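Local coordinates for ancylostoma secreted protein 1 (Necator americanus, PDB 3NT8) that is probably associated with the transition to parasitism in infective hookworm larvae and carries two CAP domains of the cysteine-rich secretory protein family, at residues G98-S109 and T169-V180; L72-Q83 and T157-K165. One frame throughout, in Å; residues are numbered along the deposited sequence.

Overall arrangement
Both interactions belong to the first of the two CAP domains and build one four-stranded mixed sheet, ordered 73-74, 159-167, 170-177, 100-107. Interaction 1 pairs the last two of these strands; interaction 2 pairs the first two and lays helix 76-85 against strand 159-167. Their centres are about 11 Å apart, and they join where strands 159-167 and 170-177 run antiparallel as neighbours: I176 N lies 2.8 Å from G161 O. A disulfide also ties the two strands together, with C162 SG 2.1 Å from C175 SG. H44 of helix 34-52 bridges the interactions as well, touching L160 of interaction 2 and hydrogen-bonding Y177 of interaction 1.

Interaction 1: residues G98-S109 and T169-V180; sequences GVAQNTMSWSSS and TKLAVSCIYNGV
S174 OG donates to N102 O at 2.7 Å, while C175 N reaches the same oxygen from the opposite face of its carbonyl plane, so two donors grip one acceptor. The serine oxygen stands anti to its own backbone N (chi1 -173°), which brings it beside the neighbouring strand. There it also accepts from Q101 NE2 at 3.0 Å, a nearly straight bond (169°) lying in the plane of the glutamine amide. On the Q101 and S174 side of the sheet, K170 NZ donates to S105 OG at 2.7 Å; just before the strand, V99 CG2 packs on I176 CG2 at 3.8 Å. On the other side, W106 and L171 lie alongside each other, with CD1 of the indole 4.0 Å from L171 CD2. N102 and Y177 cross with amide and ring planes 79° apart; ND2 of N102 makes only a weak bond to Y177 OH at 3.3 Å. Between the two layers of side chains runs an antiparallel ladder, from A100 with Y177 to S107 with K170, forming one edge of the CAP-domain sheet.

Outer partners fix the polar ends: A94 N binds Q101 OE1, A148 and N151 hold the N102 amide, T122 takes W106 NE1, and H44 takes Y177 OH. The two faces thus differ in chemistry: the hydroxyls of S174 and S105 take the cross-strand side-chain bonds on one, whereas the other turns aromatic and amide groups toward helices 119-127 and 147-153.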
loop_
_atom_site.group_PDB
_atom_site.type_symbol
_atom_site.label_atom_id
_atom_site.label_comp_id
_atom_site.label_asym_id
_atom_site.label_seq_id
_atom_site.Cartn_x
_atom_site.Cartn_y
_atom_site.Cartn_z
ATOM N N GLY A 98 7.743 7.243 8.419
ATOM C CA GLY A 98 6.946 6.022 8.460
ATOM C C GLY A 98 5.437 6.177 8.604
ATOM O O GLY A 98 4.716 5.175 8.705
ATOM N N VAL A 99 4.940 7.417 8.591
ATOM C CA VAL A 99 3.545 7.662 8.966
ATOM C C VAL A 99 2.834 8.706 8.102
ATOM O O VAL A 99 3.480 9.584 7.504
ATOM C CB VAL A 99 3.426 8.086 10.467
ATOM C CG1 VAL A 99 3.800 6.884 11.417
ATOM C CG2 VAL A 99 4.288 9.376 10.736
ATOM N N ALA A 100 1.501 8.586 8.061
ATOM C CA ALA A 100 0.656 9.627 7.501
ATOM C C ALA A 100 0.152 10.531 8.664
ATOM O O ALA A 100 0.102 10.118 9.798
ATOM C CB ALA A 100 -0.490 8.988 6.755
ATOM N N GLN A 101 -0.204 11.762 8.362
ATOM C CA GLN A 101 -0.578 12.696 9.380
ATOM C C GLN A 101 -1.872 13.450 9.077
ATOM O O GLN A 101 -2.092 13.891 7.980
ATOM C CB GLN A 101 0.561 13.714 9.616
ATOM C CG GLN A 101 0.250 14.767 10.665
ATOM C CD GLN A 101 1.440 15.671 10.941
ATOM O OE1 GLN A 101 2.421 15.700 10.184
ATOM N NE2 GLN A 101 1.340 16.430 11.979
ATOM N N ASN A 102 -2.688 13.596 10.114
ATOM C CA ASN A 102 -3.877 14.396 10.127
ATOM C C ASN A 102 -3.673 15.556 11.105
ATOM O O ASN A 102 -3.145 15.360 12.201
ATOM C CB ASN A 102 -5.047 13.544 10.605
ATOM C CG ASN A 102 -5.831 12.902 9.472
ATOM O OD1 ASN A 102 -5.583 13.153 8.313
ATOM N ND2 ASN A 102 -6.780 12.037 9.827
ATOM N N THR A 103 -4.116 16.748 10.722
ATOM C CA THR A 103 -3.825 17.954 11.488
ATOM C C THR A 103 -4.984 18.980 11.442
ATOM O O THR A 103 -5.751 19.085 10.427
ATOM C CB THR A 103 -2.464 18.628 11.029
ATOM O OG1 THR A 103 -2.144 19.665 11.951
ATOM C CG2 THR A 103 -2.592 19.242 9.637
ATOM N N MET A 104 -5.125 19.697 12.560
ATOM C CA MET A 104 -6.211 20.663 12.724
ATOM C C MET A 104 -5.734 21.768 13.639
ATOM O O MET A 104 -5.100 21.517 14.663
ATOM C CB MET A 104 -7.452 20.024 13.338
ATOM C CG MET A 104 -8.574 20.926 13.541
ATOM S SD MET A 104 -9.221 21.394 11.974
ATOM C CE MET A 104 -10.633 22.316 12.629
ATOM N N SER A 105 -6.090 22.987 13.273
ATOM C CA SER A 105 -5.704 24.142 14.060
ATOM C C SER A 105 -6.939 24.915 14.531
ATOM O O SER A 105 -7.847 25.195 13.745
ATOM C CB SER A 105 -4.734 25.026 13.268
ATOM O OG SER A 105 -4.360 26.166 14.045
ATOM N N TRP A 106 -6.983 25.236 15.826
ATOM C CA TRP A 106 -8.043 26.089 16.368
ATOM C C TRP A 106 -7.519 27.420 16.884
ATOM O O TRP A 106 -6.403 27.505 17.423
ATOM C CB TRP A 106 -8.766 25.380 17.516
ATOM C CG TRP A 106 -9.329 24.076 17.149
ATOM C CD1 TRP A 106 -8.723 22.853 17.263
ATOM C CD2 TRP A 106 -10.623 23.836 16.627
ATOM N NE1 TRP A 106 -9.565 21.865 16.813
ATOM C CE2 TRP A 106 -10.743 22.439 16.425
ATOM C CE3 TRP A 106 -11.706 24.663 16.306
ATOM C CZ2 TRP A 106 -11.897 21.851 15.920
ATOM C CZ3 TRP A 106 -12.860 24.085 15.802
ATOM C CH2 TRP A 106 -12.946 22.684 15.608
ATOM N N SER A 107 -8.324 28.471 16.731
ATOM C CA SER A 107 -7.979 29.747 17.331
ATOM C C SER A 107 -9.115 30.260 18.166
ATOM O O SER A 107 -10.293 30.131 17.815
ATOM C CB SER A 107 -7.555 30.800 16.303
ATOM O OG SER A 107 -6.355 30.428 15.658
ATOM N N SER A 108 -8.756 30.823 19.307
ATOM C CA SER A 108 -9.746 31.485 20.144
ATOM C C SER A 108 -9.028 32.473 21.023
ATOM O O SER A 108 -7.965 32.155 21.555
ATOM C CB SER A 108 -10.517 30.473 20.979
ATOM O OG SER A 108 -11.360 31.117 21.927
ATOM N N SER A 109 -9.628 33.652 21.173
ATOM C CA SER A 109 -9.072 34.783 21.916
ATOM C C SER A 109 -9.111 34.541 23.405
ATOM O O SER A 109 -8.408 35.227 24.180
ATOM C CB SER A 109 -9.842 36.064 21.600
ATOM O OG SER A 109 -11.223 35.909 21.917
ATOM N N THR A 169 -3.262 31.205 22.314
ATOM C CA THR A 169 -4.643 31.362 21.769
ATOM C C THR A 169 -4.855 30.401 20.615
ATOM O O THR A 169 -5.853 30.485 19.884
ATOM C CB THR A 169 -4.952 32.824 21.265
ATOM O OG1 THR A 169 -3.855 33.290 20.476
ATOM C CG2 THR A 169 -5.189 33.791 22.427
ATOM N N LYS A 170 -3.899 29.494 20.450
ATOM C CA LYS A 170 -3.929 28.582 19.352
ATOM C C LYS A 170 -3.820 27.139 19.870
ATOM O O LYS A 170 -3.083 26.855 20.786
ATOM C CB LYS A 170 -2.789 28.929 18.376
ATOM C CG LYS A 170 -2.709 28.087 17.096
ATOM C CD LYS A 170 -1.809 28.809 16.039
ATOM C CE LYS A 170 -1.964 28.328 14.559
ATOM N NZ LYS A 170 -1.786 26.822 14.429
ATOM N N LEU A 171 -4.549 26.220 19.242
ATOM C CA LEU A 171 -4.527 24.802 19.637
ATOM C C LEU A 171 -4.320 23.937 18.414
ATOM O O LEU A 171 -5.041 24.026 17.467
ATOM C CB LEU A 171 -5.840 24.397 20.327
ATOM C CG LEU A 171 -5.996 22.904 20.688
ATOM C CD1 LEU A 171 -5.118 22.471 21.849
ATOM C CD2 LEU A 171 -7.396 22.622 21.056
ATOM N N ALA A 172 -3.321 23.086 18.454
ATOM C CA ALA A 172 -3.154 22.174 17.345
ATOM C C ALA A 172 -3.445 20.769 17.879
ATOM O O ALA A 172 -3.003 20.416 19.001
ATOM C CB ALA A 172 -1.738 22.292 16.776
ATOM N N VAL A 173 -4.270 20.040 17.135
ATOM C CA VAL A 173 -4.620 18.655 17.420
ATOM C C VAL A 173 -4.293 17.811 16.189
ATOM O O VAL A 173 -4.614 18.209 15.091
ATOM C CB VAL A 173 -6.110 18.498 17.727
ATOM C CG1 VAL A 173 -6.379 17.033 18.126
ATOM C CG2 VAL A 173 -6.561 19.505 18.819
ATOM N N SER A 174 -3.602 16.697 16.382
ATOM C CA SER A 174 -2.955 15.975 15.275
ATOM C C SER A 174 -2.876 14.470 15.612
ATOM O O SER A 174 -2.818 14.108 16.732
ATOM C CB SER A 174 -1.551 16.533 14.918
ATOM O OG SER A 174 -1.020 15.903 13.714
ATOM N N CYS A 175 -2.913 13.624 14.593
ATOM C CA CYS A 175 -2.800 12.165 14.753
ATOM C C CYS A 175 -1.959 11.736 13.590
ATOM O O CYS A 175 -2.064 12.310 12.508
ATOM C CB CYS A 175 -4.171 11.434 14.667
ATOM S SG CYS A 175 -5.330 11.657 16.006
ATOM N N ILE A 176 -1.106 10.736 13.846
ATOM C CA ILE A 176 -0.293 10.092 12.822
ATOM C C ILE A 176 -0.622 8.611 12.782
ATOM O O ILE A 176 -1.089 8.049 13.784
ATOM C CB ILE A 176 1.261 10.256 13.048
ATOM C CG1 ILE A 176 1.643 10.022 14.490
ATOM C CG2 ILE A 176 1.767 11.596 12.615
ATOM C CD1 ILE A 176 3.090 9.802 14.619
ATOM N N TYR A 177 -0.391 7.986 11.629
ATOM C CA TYR A 177 -0.911 6.628 11.352
ATOM C C TYR A 177 0.141 5.870 10.606
ATOM O O TYR A 177 0.751 6.429 9.720
ATOM C CB TYR A 177 -2.164 6.698 10.450
ATOM C CG TYR A 177 -3.250 7.574 10.975
ATOM C CD1 TYR A 177 -4.387 7.024 11.601
ATOM C CD2 TYR A 177 -3.211 8.933 10.783
ATOM C CE1 TYR A 177 -5.398 7.840 12.031
ATOM C CE2 TYR A 177 -4.239 9.738 11.216
ATOM C CZ TYR A 177 -5.332 9.187 11.828
ATOM O OH TYR A 177 -6.327 9.961 12.319
ATOM N N ASN A 178 0.352 4.601 10.936
ATOM C CA ASN A 178 1.350 3.808 10.274
ATOM C C ASN A 178 0.891 3.231 8.904
ATOM O O ASN A 178 1.468 2.238 8.421
ATOM C CB ASN A 178 1.829 2.661 11.176
ATOM C CG ASN A 178 0.745 1.569 11.394
ATOM O OD1 ASN A 178 -0.455 1.826 11.241
ATOM N ND2 ASN A 178 1.179 0.354 11.777
ATOM N N GLY A 179 -0.144 3.824 8.309
ATOM C CA GLY A 179 -0.562 3.425 6.972
ATOM C C GLY A 179 -0.944 4.681 6.212
ATOM O O GLY A 179 -1.376 5.693 6.821
ATOM N N VAL A 180 -0.830 4.590 4.890
ATOM C CA VAL A 180 -1.142 5.684 3.996
ATOM C C VAL A 180 -2.480 5.438 3.225
ATOM O O VAL A 180 -2.596 4.483 2.437
ATOM C CB VAL A 180 0.082 5.917 3.037
ATOM C CG1 VAL A 180 -0.193 7.062 2.072
ATOM C CG2 VAL A 180 1.352 6.196 3.898
#

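Interaction 2: residues L72-Q83 and T157-K165; sequences LSWDCAMEQQLQ and TTKLGCAYK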
loop_
_atom_site.group_PDB
_atom_site.type_symbol
_atom_site.label_atom_id
_atom_site.label_comp_id
_atom_site.label_asym_id
_atom_site.label_seq_id
_atom_site.Cartn_x
_atom_site.Cartn_y
_atom_site.Cartn_z
ATOM N N LEU A 72 -7.140 -0.332 15.513
ATOM C CA LEU A 72 -5.911 0.378 15.877
ATOM C C LEU A 72 -5.498 0.104 17.301
ATOM O O LEU A 72 -6.347 -0.009 18.190
ATOM C CB LEU A 72 -6.112 1.921 15.654
ATOM C CG LEU A 72 -6.572 2.345 14.233
ATOM C CD1 LEU A 72 -6.693 3.892 13.977
ATOM C CD2 LEU A 72 -5.589 1.771 13.227
ATOM N N SER A 73 -4.198 -0.008 17.528
ATOM C CA SER A 73 -3.618 0.017 18.870
ATOM C C SER A 73 -2.858 1.296 19.044
ATOM O O SER A 73 -2.277 1.838 18.080
ATOM C CB SER A 73 -2.636 -1.126 19.019
ATOM O OG SER A 73 -3.345 -2.314 18.780
ATOM N N TRP A 74 -2.861 1.815 20.259
ATOM C CA TRP A 74 -2.021 3.000 20.561
ATOM C C TRP A 74 -0.497 2.783 20.499
ATOM O O TRP A 74 0.010 1.751 20.924
ATOM C CB TRP A 74 -2.427 3.564 21.935
ATOM C CG TRP A 74 -1.939 4.939 22.185
ATOM C CD1 TRP A 74 -0.773 5.299 22.839
ATOM C CD2 TRP A 74 -2.589 6.153 21.819
ATOM N NE1 TRP A 74 -0.672 6.651 22.879
ATOM C CE2 TRP A 74 -1.782 7.206 22.287
ATOM C CE3 TRP A 74 -3.800 6.452 21.142
ATOM C CZ2 TRP A 74 -2.109 8.546 22.088
ATOM C CZ3 TRP A 74 -4.136 7.791 20.931
ATOM C CH2 TRP A 74 -3.295 8.822 21.423
ATOM N N ASP A 75 0.261 3.765 20.014
ATOM C CA ASP A 75 1.697 3.577 20.020
ATOM C C ASP A 75 2.407 4.727 20.738
ATOM O O ASP A 75 2.277 5.878 20.322
ATOM C CB ASP A 75 2.204 3.342 18.589
ATOM C CG ASP A 75 3.692 3.028 18.538
ATOM O OD1 ASP A 75 4.048 1.853 18.390
ATOM O OD2 ASP A 75 4.509 3.962 18.640
ATOM N N CYS A 76 3.154 4.446 21.813
ATOM C CA CYS A 76 3.681 5.549 22.640
ATOM C C CYS A 76 4.743 6.367 21.915
ATOM O O CYS A 76 4.815 7.591 22.088
ATOM C CB CYS A 76 4.172 5.109 24.002
ATOM S SG CYS A 76 2.873 4.360 25.031
ATOM N N ALA A 77 5.540 5.671 21.109
ATOM C CA ALA A 77 6.644 6.202 20.387
ATOM C C ALA A 77 6.101 7.087 19.308
ATOM O O ALA A 77 6.659 8.170 19.035
ATOM C CB ALA A 77 7.465 5.055 19.784
ATOM N N MET A 78 5.009 6.651 18.663
ATOM C CA MET A 78 4.352 7.492 17.642
ATOM C C MET A 78 3.793 8.746 18.272
ATOM O O MET A 78 4.058 9.828 17.761
ATOM C CB MET A 78 3.272 6.744 16.847
ATOM C CG MET A 78 3.895 5.946 15.722
ATOM S SD MET A 78 2.740 4.758 15.139
ATOM C CE MET A 78 1.562 5.880 14.402
ATOM N N GLU A 79 3.084 8.593 19.390
ATOM C CA GLU A 79 2.568 9.721 20.170
ATOM C C GLU A 79 3.652 10.707 20.571
ATOM O O GLU A 79 3.477 11.940 20.436
ATOM C CB GLU A 79 1.841 9.242 21.425
ATOM C CG GLU A 79 1.262 10.424 22.300
ATOM C CD GLU A 79 0.924 9.987 23.666
ATOM O OE1 GLU A 79 0.703 8.785 23.898
ATOM O OE2 GLU A 79 0.905 10.826 24.579
ATOM N N GLN A 80 4.786 10.193 21.035
ATOM C CA GLN A 80 5.830 11.075 21.616
ATOM C C GLN A 80 6.471 11.876 20.527
ATOM O O GLN A 80 6.768 13.057 20.701
ATOM C CB GLN A 80 6.901 10.245 22.355
ATOM C CG GLN A 80 8.065 11.124 22.968
ATOM C CD GLN A 80 7.595 11.975 24.153
ATOM O OE1 GLN A 80 7.075 11.459 25.140
ATOM N NE2 GLN A 80 7.766 13.298 24.033
ATOM N N GLN A 81 6.745 11.222 19.406
ATOM C CA GLN A 81 7.358 11.918 18.300
ATOM C C GLN A 81 6.480 13.050 17.767
ATOM O O GLN A 81 6.967 14.124 17.512
ATOM C CB GLN A 81 7.754 10.930 17.184
ATOM C CG GLN A 81 8.688 11.558 16.195
ATOM C CD GLN A 81 9.383 10.557 15.277
ATOM O OE1 GLN A 81 9.137 9.332 15.340
ATOM N NE2 GLN A 81 10.271 11.079 14.425
ATOM N N LEU A 82 5.188 12.790 17.624
ATOM C CA LEU A 82 4.273 13.781 17.146
ATOM C C LEU A 82 4.152 14.944 18.167
ATOM O O LEU A 82 4.069 16.131 17.782
ATOM C CB LEU A 82 2.915 13.146 16.871
ATOM C CG LEU A 82 1.760 14.079 16.570
ATOM C CD1 LEU A 82 2.094 14.794 15.308
ATOM C CD2 LEU A 82 0.484 13.314 16.393
ATOM N N GLN A 83 4.157 14.585 19.447
ATOM C CA GLN A 83 4.067 15.603 20.488
ATOM C C GLN A 83 5.256 16.582 20.418
ATOM O O GLN A 83 5.069 17.790 20.577
ATOM C CB GLN A 83 3.942 14.961 21.864
ATOM C CG GLN A 83 3.863 15.995 22.990
ATOM C CD GLN A 83 2.446 16.459 23.207
ATOM O OE1 GLN A 83 1.666 15.715 23.728
ATOM N NE2 GLN A 83 2.119 17.676 22.803
ATOM N N THR A 157 -4.050 -0.085 8.192
ATOM C CA THR A 157 -3.446 0.617 9.366
ATOM C C THR A 157 -3.709 -0.163 10.641
ATOM O O THR A 157 -4.802 -0.639 10.855
ATOM C CB THR A 157 -4.007 2.042 9.493
ATOM O OG1 THR A 157 -3.714 2.717 8.261
ATOM C CG2 THR A 157 -3.358 2.812 10.605
ATOM N N THR A 158 -2.698 -0.284 11.479
ATOM C CA THR A 158 -2.807 -0.976 12.746
ATOM C C THR A 158 -2.379 -0.090 13.946
ATOM O O THR A 158 -2.714 -0.400 15.099
ATOM C CB THR A 158 -1.877 -2.209 12.736
ATOM O OG1 THR A 158 -0.541 -1.780 12.433
ATOM C CG2 THR A 158 -2.355 -3.247 11.672
ATOM N N LYS A 159 -1.606 0.976 13.693
ATOM C CA LYS A 159 -1.081 1.783 14.821
ATOM C C LYS A 159 -1.476 3.260 14.757
ATOM O O LYS A 159 -1.524 3.865 13.672
ATOM C CB LYS A 159 0.431 1.667 14.941
ATOM C CG LYS A 159 0.944 0.375 15.585
ATOM C CD LYS A 159 2.414 0.440 16.088
ATOM C CE LYS A 159 3.476 0.241 15.026
ATOM N NZ LYS A 159 3.602 -1.177 14.537
ATOM N N LEU A 160 -1.739 3.838 15.932
ATOM C CA LEU A 160 -2.263 5.193 16.047
ATOM C C LEU A 160 -1.432 5.995 17.060
ATOM O O LEU A 160 -1.072 5.453 18.108
ATOM C CB LEU A 160 -3.719 5.156 16.542
ATOM C CG LEU A 160 -4.357 6.530 16.766
ATOM C CD1 LEU A 160 -4.444 7.284 15.482
ATOM C CD2 LEU A 160 -5.733 6.488 17.476
ATOM N N GLY A 161 -1.153 7.272 16.761
ATOM C CA GLY A 161 -0.515 8.167 17.739
ATOM C C GLY A 161 -1.063 9.575 17.635
ATOM O O GLY A 161 -0.969 10.204 16.570
ATOM N N CYS A 162 -1.656 10.074 18.719
ATOM C CA CYS A 162 -2.216 11.434 18.670
ATOM C C CYS A 162 -1.726 12.280 19.874
ATOM O O CYS A 162 -1.377 11.706 20.926
ATOM C CB CYS A 162 -3.757 11.440 18.615
ATOM S SG CYS A 162 -4.643 10.353 17.485
ATOM N N ALA A 163 -1.761 13.615 19.701
ATOM C CA ALA A 163 -1.375 14.587 20.691
ATOM C C ALA A 163 -1.978 15.969 20.347
ATOM O O ALA A 163 -2.242 16.220 19.182
ATOM C CB ALA A 163 0.200 14.647 20.780
ATOM N N TYR A 164 -2.277 16.817 21.346
ATOM C CA TYR A 164 -2.589 18.244 21.121
ATOM C C TYR A 164 -1.539 19.113 21.859
ATOM O O TYR A 164 -0.802 18.599 22.675
ATOM C CB TYR A 164 -4.016 18.624 21.505
ATOM C CG TYR A 164 -4.350 18.302 22.947
ATOM C CD1 TYR A 164 -3.788 19.043 24.017
ATOM C CD2 TYR A 164 -5.148 17.229 23.246
ATOM C CE1 TYR A 164 -4.057 18.714 25.344
ATOM C CE2 TYR A 164 -5.418 16.880 24.559
ATOM C CZ TYR A 164 -4.861 17.629 25.607
ATOM O OH TYR A 164 -5.112 17.280 26.896
ATOM N N LYS A 165 -1.400 20.386 21.473
ATOM C CA LYS A 165 -0.571 21.358 22.172
ATOM C C LYS A 165 -1.263 22.697 22.158
ATOM O O LYS A 165 -1.676 23.128 21.101
ATOM C CB LYS A 165 0.776 21.492 21.496
ATOM C CG LYS A 165 1.779 22.358 22.218
ATOM C CD LYS A 165 2.220 21.795 23.551
ATOM C CE LYS A 165 3.285 22.780 24.122
ATOM N NZ LYS A 165 4.016 22.311 25.364
HETATM O O HOH W 1 -2.402 -3.139 16.204
#
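W74 lies against strand 159-165 with one ring face over L160 O, which sits 4.0 Å above the plane and toward the rim. The indole's far corner reaches along the strand, CH2 coming 3.4 Å from C162 N, and CZ3 meets L160 CD2 at 4.0 Å. With CG anti to the backbone N (chi1 -164°), the ring extends toward E79, where NE1 donates to OE1 at 2.7 Å. The bond stays close to the indole plane but meets OE1 on its anti side, tilted 26° from the carboxylate plane. The same glutamate sets CG 3.2 Å from C162 O. Its other oxygen, OE2, is held by R37 in a salt bridge and by N29, which would favour the charged form.

Away from the indole, M78 crosses K159 at about a right angle, its SD 3.9 Å from K159 CB, while D75 lies obliquely against the aliphatic part of that lysine and caps the helix through OD2 to M78 N. G161 brings bare backbone against the helix, beside M78 and E79. Farther on, Q83 NE2 donates to Y164 O at 3.1 Å, approaching from above the carbonyl plane, while N29 engages Q83 OE1.

S73 and W74 pair in parallel with K159 and L160, and helix 76-83 then follows the strand at -34°, its axis 6.3 Å away. The helix also reaches strand 170-177 through M78 on I176 and L82 on S174, whereas W74, L160 and C162 pack against helix 34-52. The sheet thus lies between the two helices, consistent with the alpha-beta-alpha sandwich of the CAP fold.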